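Local atomic coordinates of Cyclo(L-tyrosyl-L-tyrosyl) synthase (Mycobacterium tuberculosis, PDB entry 2X9Q), a protein that probably joins two tyrosyl residues delivered by tyrosyl-tRNA into cyclo(L-tyrosyl-L-tyrosyl), a step in mycocyclosin biosynthesis that needs no ATP. Residues 68-71 with 72-75. Residues are numbered along the deposited sequence; the frame is centred on the assembly and turned at random.
Sequences PFTQ and QCQI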
# COMPACT_ATOMS: atom_id res chain seq x y z
N PRO A 68 -12.39 0.13 -7.64
CA PRO A 68 -11.17 0.49 -8.38
C PRO A 68 -11.06 2.01 -8.53
O PRO A 68 -12.07 2.71 -8.70
CB PRO A 68 -11.32 -0.22 -9.74
CG PRO A 68 -12.40 -1.37 -9.43
CD PRO A 68 -13.35 -0.63 -8.48
N PHE A 69 -9.84 2.50 -8.46
CA PHE A 69 -9.62 3.93 -8.43
C PHE A 69 -9.91 4.59 -9.82
O PHE A 69 -10.50 5.64 -9.82
CB PHE A 69 -8.19 4.27 -8.01
CG PHE A 69 -7.98 5.74 -7.73
CD1 PHE A 69 -8.51 6.32 -6.57
CD2 PHE A 69 -7.23 6.51 -8.61
CE1 PHE A 69 -8.31 7.67 -6.29
CE2 PHE A 69 -7.01 7.90 -8.38
CZ PHE A 69 -7.53 8.47 -7.18
N THR A 70 -9.52 3.95 -10.93
CA THR A 70 -9.84 4.44 -12.28
C THR A 70 -10.51 3.32 -13.11
O THR A 70 -10.48 2.16 -12.73
CB THR A 70 -8.60 4.87 -13.15
OG1 THR A 70 -7.78 3.69 -13.41
CG2 THR A 70 -7.81 6.01 -12.45
N GLN A 71 -11.01 3.67 -14.30
CA GLN A 71 -11.59 2.62 -15.19
C GLN A 71 -10.53 1.63 -15.62
O GLN A 71 -10.83 0.46 -15.94
CB GLN A 71 -12.07 3.25 -16.47
CG GLN A 71 -13.09 4.30 -16.30
CD GLN A 71 -13.62 4.71 -17.71
OE1 GLN A 71 -14.45 3.98 -18.29
NE2 GLN A 71 -13.10 5.80 -18.27
N GLN A 72 -9.27 2.07 -15.71
CA GLN A 72 -8.26 1.10 -16.10
C GLN A 72 -7.88 0.13 -14.92
O GLN A 72 -7.60 -1.05 -15.14
CB GLN A 72 -7.00 1.84 -16.56
CG GLN A 72 -7.33 2.57 -17.94
CD GLN A 72 -6.19 3.36 -18.51
OE1 GLN A 72 -6.41 4.15 -19.42
NE2 GLN A 72 -4.94 3.13 -18.06
N CYS A 73 -7.98 0.65 -13.68
CA CYS A 73 -7.81 -0.21 -12.49
C CYS A 73 -8.91 -1.25 -12.51
O CYS A 73 -8.73 -2.31 -11.99
CB CYS A 73 -8.00 0.62 -11.19
SG CYS A 73 -6.65 1.94 -11.01
N GLN A 74 -10.09 -0.89 -12.98
CA GLN A 74 -11.15 -1.89 -12.98
C GLN A 74 -10.90 -3.01 -13.94
O GLN A 74 -11.31 -4.16 -13.68
CB GLN A 74 -12.48 -1.25 -13.26
CG GLN A 74 -13.66 -2.26 -13.29
CD GLN A 74 -14.86 -1.64 -13.83
OE1 GLN A 74 -15.18 -1.86 -15.01
NE2 GLN A 74 -15.56 -0.79 -13.00
N ILE A 75 -10.29 -2.70 -15.10
CA ILE A 75 -9.84 -3.74 -16.01
C ILE A 75 -8.84 -4.66 -15.31
O ILE A 75 -8.89 -5.91 -15.45
CB ILE A 75 -9.23 -3.12 -17.32
CG1 ILE A 75 -10.40 -2.51 -18.17
CG2 ILE A 75 -8.53 -4.23 -18.10
CD1 ILE A 75 -9.91 -1.78 -19.26
O HOH W 1 -13.33 -0.17 -16.73
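Thr70 and Cys73 close a capping box at the start of helix 71-79. Thr70 is the N-cap: its OG1 accepts from Cys73 N at 3.1 Å along a fairly straight path (158°), and more weakly, over a strongly bent path, from Gln72 N. A chi1 of 65° sets OG1 between the backbone N and the carbonyl carbon of Thr70, turned to the amides of Gln72 and Cys73. In return, Cys73 SG takes a weak hydrogen bond from Thr70 N at 3.5 Å, the thiol filling the place an acidic or amide side chain often holds in such a box. Its chi1 of -65° keeps SG beside its own backbone N, close to the threonine hydroxyl. Behind the cap, Gln74 N donates to Thr70 O, while Ile75 N reaches Gln71 O weakly.

The buried Pro68, two residues before the cap, sets CB and CG against the helix: CB rests 3.7 Å from Cys73 CB, and CG meets Gln74 CB at 3.8 Å. The extended Gln74 side chain runs on to a water that donates both to its OE1 (3.0 Å) and to Gln71 O.

Gln71 and Gln72 lead outward, their OE1 atoms hydrogen-bonded to Arg54 and Arg266, respectively, while Phe69 packs on Gln50 and Tyr264 in adjoining loops. The turn thus links strand 64-68, which lies between strands 59-61 and 276-283 and is antiparallel to both, directly to helix 71-79.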